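PDB 2EAQ: LIM domain only protein 7 from Homo sapiens, which probably binds the C-terminal tails of partner proteins through its PDZ domain, as is usual for this family of scaffolding modules. Local coordinates for residues Q1-T12 / T78-G89. Residues are numbered along the deposited sequence; the frame is centred on the assembly and turned at random.
With NI (nickel (II) ion), chain B.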
loop_
_atom_site.group_PDB
_atom_site.type_symbol
_atom_site.label_atom_id
_atom_site.label_comp_id
_atom_site.label_asym_id
_atom_site.label_seq_id
_atom_site.Cartn_x
_atom_site.Cartn_y
_atom_site.Cartn_z
ATOM N N GLN A 1 -18.849 4.289 9.542
ATOM C CA GLN A 1 -18.769 2.849 9.153
ATOM C C GLN A 1 -17.345 2.522 8.666
ATOM O O GLN A 1 -16.986 1.346 8.529
ATOM C CB GLN A 1 -19.801 2.572 8.062
ATOM C CG GLN A 1 -20.467 1.205 8.115
ATOM C CD GLN A 1 -21.693 1.131 7.204
ATOM O OE1 GLN A 1 -21.642 1.541 6.041
ATOM N NE2 GLN A 1 -22.799 0.600 7.729
ATOM N N PHE A 2 -16.522 3.540 8.409
ATOM C CA PHE A 2 -15.162 3.225 7.995
ATOM C C PHE A 2 -14.237 3.400 9.182
ATOM O O PHE A 2 -14.526 4.192 10.081
ATOM C CB PHE A 2 -14.697 4.112 6.845
ATOM C CG PHE A 2 -14.123 5.440 7.263
ATOM C CD1 PHE A 2 -14.713 6.618 6.826
ATOM C CD2 PHE A 2 -12.937 5.521 8.023
ATOM C CE1 PHE A 2 -14.140 7.863 7.130
ATOM C CE2 PHE A 2 -12.351 6.758 8.334
ATOM C CZ PHE A 2 -12.947 7.924 7.893
ATOM N N SER A 3 -13.148 2.634 9.190
ATOM C CA SER A 3 -12.135 2.711 10.230
ATOM C C SER A 3 -10.809 3.013 9.598
ATOM O O SER A 3 -10.508 2.473 8.530
ATOM C CB SER A 3 -12.006 1.390 10.949
ATOM O OG SER A 3 -13.261 1.035 11.499
ATOM N N ASP A 4 -10.053 3.904 10.202
ATOM C CA ASP A 4 -8.721 4.245 9.766
ATOM C C ASP A 4 -7.798 3.332 10.522
ATOM O O ASP A 4 -8.044 3.060 11.707
ATOM C CB ASP A 4 -8.336 5.690 10.092
ATOM C CG ASP A 4 -8.963 6.666 9.146
ATOM O OD1 ASP A 4 -9.234 6.244 8.018
ATOM O OD2 ASP A 4 -9.192 7.832 9.514
ATOM N N MET A 5 -6.756 2.837 9.859
ATOM C CA MET A 5 -5.800 1.954 10.531
ATOM C C MET A 5 -4.448 2.032 9.851
ATOM O O MET A 5 -4.328 2.585 8.741
ATOM C CB MET A 5 -6.299 0.545 10.561
ATOM C CG MET A 5 -6.538 -0.015 9.169
ATOM S SD MET A 5 -7.488 -1.606 8.843
ATOM C CE MET A 5 -8.176 -1.662 9.714
ATOM N N ARG A 6 -3.424 1.528 10.530
ATOM C CA ARG A 6 -2.055 1.556 10.037
ATOM C C ARG A 6 -1.633 0.121 9.863
ATOM O O ARG A 6 -1.888 -0.693 10.763
ATOM C CB ARG A 6 -1.154 2.291 11.052
ATOM C CG ARG A 6 0.268 2.509 10.661
ATOM C CD ARG A 6 0.787 3.645 11.565
ATOM N NE ARG A 6 0.310 4.932 11.017
ATOM C CZ ARG A 6 0.409 6.120 11.626
ATOM N NH1 ARG A 6 0.957 6.222 12.844
ATOM N NH2 ARG A 6 -0.013 7.229 11.012
ATOM N N ILE A 7 -1.053 -0.257 8.730
ATOM C CA ILE A 7 -0.656 -1.645 8.507
ATOM C C ILE A 7 0.820 -1.692 8.157
ATOM O O ILE A 7 1.253 -1.019 7.222
ATOM C CB ILE A 7 -1.483 -2.242 7.383
ATOM C CG1 ILE A 7 -2.976 -2.179 7.738
ATOM C CG2 ILE A 7 -1.034 -3.714 7.103
ATOM C CD1 ILE A 7 -3.910 -2.826 6.640
ATOM N N SER A 8 1.604 -2.460 8.900
ATOM C CA SER A 8 3.029 -2.564 8.657
ATOM C C SER A 8 3.334 -3.814 7.860
ATOM O O SER A 8 2.891 -4.893 8.213
ATOM C CB SER A 8 3.734 -2.626 10.002
ATOM O OG SER A 8 5.172 -2.531 9.715
ATOM N N ILE A 9 4.042 -3.624 6.752
ATOM C CA ILE A 9 4.404 -4.725 5.816
ATOM C C ILE A 9 5.919 -4.642 5.674
ATOM O O ILE A 9 6.472 -3.552 5.559
ATOM C CB ILE A 9 3.693 -4.579 4.417
ATOM C CG1 ILE A 9 2.222 -4.227 4.667
ATOM C CG2 ILE A 9 3.859 -5.870 3.630
ATOM C CD1 ILE A 9 1.406 -4.099 3.388
ATOM N N ASN A 10 6.599 -5.779 5.706
ATOM C CA ASN A 10 8.079 -5.796 5.669
ATOM C C ASN A 10 8.605 -6.943 4.876
ATOM O O ASN A 10 8.031 -8.039 4.944
ATOM C CB ASN A 10 8.647 -5.930 7.089
ATOM C CG ASN A 10 8.207 -4.804 7.985
ATOM O OD1 ASN A 10 8.812 -3.737 8.004
ATOM N ND2 ASN A 10 7.126 -5.013 8.710
ATOM N N GLN A 11 9.670 -6.722 4.096
ATOM C CA GLN A 11 10.314 -7.823 3.377
ATOM C C GLN A 11 11.775 -7.458 3.204
ATOM O O GLN A 11 12.189 -6.386 3.634
ATOM C CB GLN A 11 9.585 -8.110 2.039
ATOM C CG GLN A 11 9.674 -6.961 1.045
ATOM C CD GLN A 11 9.017 -7.235 -0.248
ATOM O OE1 GLN A 11 9.463 -6.672 -1.272
ATOM N NE2 GLN A 11 8.065 -8.068 -0.271
ATOM N N THR A 12 12.557 -8.364 2.642
ATOM C CA THR A 12 13.998 -8.082 2.518
ATOM C C THR A 12 14.274 -6.841 1.710
ATOM O O THR A 12 13.654 -6.640 0.663
ATOM C CB THR A 12 14.642 -9.234 1.815
ATOM O OG1 THR A 12 14.312 -10.417 2.546
ATOM C CG2 THR A 12 16.165 -9.115 1.891
ATOM N N THR A 78 13.664 -0.309 0.404
ATOM C CA THR A 78 13.960 -0.427 1.860
ATOM C C THR A 78 13.333 -1.715 2.446
ATOM O O THR A 78 13.793 -2.209 3.516
ATOM C CB THR A 78 13.384 0.748 2.675
ATOM O OG1 THR A 78 11.953 0.706 2.612
ATOM C CG2 THR A 78 13.856 2.083 2.137
ATOM N N GLY A 79 12.266 -2.214 1.810
ATOM C CA GLY A 79 11.566 -3.362 2.361
ATOM C C GLY A 79 10.574 -3.031 3.452
ATOM O O GLY A 79 10.027 -3.942 4.102
ATOM N N HIS A 80 10.346 -1.757 3.716
ATOM C CA HIS A 80 9.411 -1.360 4.773
ATOM C C HIS A 80 8.296 -0.516 4.214
ATOM O O HIS A 80 8.508 0.479 3.478
ATOM C CB HIS A 80 10.098 -0.517 5.875
ATOM C CG HIS A 80 11.290 -1.154 6.498
ATOM N ND1 HIS A 80 11.212 -2.315 7.243
ATOM C CD2 HIS A 80 12.586 -0.799 6.473
ATOM C CE1 HIS A 80 12.428 -2.663 7.628
ATOM N NE2 HIS A 80 13.279 -1.759 7.165
ATOM N N LEU A 81 7.090 -0.936 4.505
ATOM C CA LEU A 81 5.936 -0.223 4.032
ATOM C C LEU A 81 4.920 -0.083 5.163
ATOM O O LEU A 81 4.269 -1.058 5.507
ATOM C CB LEU A 81 5.413 -1.039 2.853
ATOM C CG LEU A 81 4.328 -0.476 1.995
ATOM C CD1 LEU A 81 4.725 0.856 1.364
ATOM C CD2 LEU A 81 4.061 -1.557 0.927
ATOM N N VAL A 82 4.788 1.115 5.726
ATOM C CA VAL A 82 3.815 1.394 6.791
ATOM C C VAL A 82 2.685 2.141 6.072
ATOM O O VAL A 82 2.868 3.311 5.677
ATOM C CB VAL A 82 4.415 2.242 7.915
ATOM C CG1 VAL A 82 3.368 2.599 8.990
ATOM C CG2 VAL A 82 5.487 1.437 8.650
ATOM N N MET A 83 1.550 1.471 5.934
ATOM C CA MET A 83 0.432 2.013 5.152
ATOM C C MET A 83 -0.685 2.546 5.967
ATOM O O MET A 83 -1.126 1.843 6.885
ATOM C CB MET A 83 -0.140 0.915 4.257
ATOM C CG MET A 83 0.883 0.060 3.422
ATOM S SD MET A 83 0.066 -1.091 2.180
ATOM C CE MET A 83 -1.492 -0.089 2.038
ATOM N N ASP A 84 -1.125 3.751 5.708
ATOM C CA ASP A 84 -2.319 4.241 6.407
ATOM C C ASP A 84 -3.470 3.962 5.457
ATOM O O ASP A 84 -3.397 4.379 4.285
ATOM C CB ASP A 84 -2.209 5.732 6.687
ATOM C CG ASP A 84 -1.270 6.034 7.796
ATOM O OD1 ASP A 84 -0.840 5.090 8.441
ATOM O OD2 ASP A 84 -0.996 7.216 8.027
ATOM N N VAL A 85 -4.444 3.174 5.869
ATOM C CA VAL A 85 -5.580 2.833 5.057
ATOM C C VAL A 85 -6.881 3.129 5.748
ATOM O O VAL A 85 -6.956 3.331 6.966
ATOM C CB VAL A 85 -5.558 1.311 4.610
ATOM C CG1 VAL A 85 -4.194 0.938 4.017
ATOM C CG2 VAL A 85 -5.900 0.398 5.739
ATOM N N ARG A 86 -7.935 3.165 4.961
ATOM C CA ARG A 86 -9.315 3.361 5.434
ATOM C C ARG A 86 -10.052 2.130 4.939
ATOM O O ARG A 86 -10.123 1.846 3.733
ATOM C CB ARG A 86 -9.892 4.630 4.811
ATOM C CG ARG A 86 -11.293 4.940 5.232
ATOM C CD ARG A 86 -11.545 6.435 5.109
ATOM N NE ARG A 86 -10.314 7.143 5.431
ATOM C CZ ARG A 86 -10.225 8.318 6.037
ATOM N NH1 ARG A 86 -11.318 8.956 6.417
ATOM N NH2 ARG A 86 -9.027 8.867 6.236
ATOM N N ARG A 87 -10.654 1.398 5.862
ATOM C CA ARG A 87 -11.386 0.170 5.592
ATOM C C ARG A 87 -12.852 0.421 5.811
ATOM O O ARG A 87 -13.259 0.858 6.899
ATOM C CB ARG A 87 -10.874 -0.938 6.511
ATOM C CG ARG A 87 -11.572 -2.276 6.231
ATOM C CD ARG A 87 -10.901 -3.448 6.918
ATOM N NE ARG A 87 -9.550 -3.632 6.378
ATOM C CZ ARG A 87 -8.579 -4.347 6.957
ATOM N NH1 ARG A 87 -8.794 -4.959 8.144
ATOM N NH2 ARG A 87 -7.394 -4.455 6.357
ATOM N N TYR A 88 -13.646 0.166 4.774
ATOM C CA TYR A 88 -15.065 0.457 4.928
ATOM C C TYR A 88 -15.806 -0.776 5.405
ATOM O O TYR A 88 -15.522 -1.892 4.980
ATOM C CB TYR A 88 -15.602 1.001 3.589
ATOM C CG TYR A 88 -14.952 2.327 3.158
ATOM C CD1 TYR A 88 -15.536 3.571 3.465
ATOM C CD2 TYR A 88 -13.713 2.331 2.474
ATOM C CE1 TYR A 88 -14.897 4.779 3.082
ATOM C CE2 TYR A 88 -13.083 3.503 2.110
ATOM C CZ TYR A 88 -13.668 4.719 2.398
ATOM O OH TYR A 88 -13.023 5.827 1.922
ATOM N N GLY A 89 -16.747 -0.588 6.325
ATOM C CA GLY A 89 -17.485 -1.730 6.835
ATOM C C GLY A 89 -18.794 -1.992 6.099
ATOM O O GLY A 89 -18.741 -2.836 5.162
HETATM NI NI NI B . 15.460 -1.570 7.328
HETATM O O HOH W 1 -13.894 -0.655 9.026
HETATM O O HOH W 2 15.517 -1.406 5.256
HETATM O O HOH W 3 15.467 0.482 7.511
#
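R6 overlaps D84 along its length, the two side chains running side by side from a non-hydrogen-bonded pair of the antiparallel strands 2-10 and 80-88. With CG anti to the backbone N (chi1 -175°) and a bend further out, the arginine turns its guanidinium edge-on to the carboxylate, the two planes only 18° apart. NE of R6 meets the syn lone pair of D84 OD1 at 2.8 Å, while R6 NH2 reaches D84 OD2 at 3.1 Å. An asparagine at D84 removes the negative charge and one of the two acceptors, and would probably leave the R6 charge without its mate and its guanidinium freer to turn away. The next pair on this face makes an instructive contrast: D4 OD1 lies 2.9 Å from R86 NE but over the guanidinium face, an attraction of charges without a directed N-H. At the opposite end of the same face, N10 OD1 accepts a nearly straight bond from H80 ND1 at 2.9 Å, in the imidazole plane; this bond and the nickel at H80 NE2, 2.2 Å away, together restrain the ring's rotation. On the other face, M5 SD sits over the centre of the R87 guanidinium, 3.5 Å from R87 CZ, whose NE is salt-bridged to D50 and whose NH2 bonds to Q45 O, and I9 CD1 touches M83 SD. Paired backbone bonds join S3 to R87, M5 to V85, I7 to M83 and I9 to L81. Strand 2-10 thus forms an edge of the PDZ sheet, bringing the start and end of the chain together, while strand 80-88 continues the sheet to strand 51-55; I9 packs on P40 of helix 40-43, and L81 on M72 and A75 of helix 65-78.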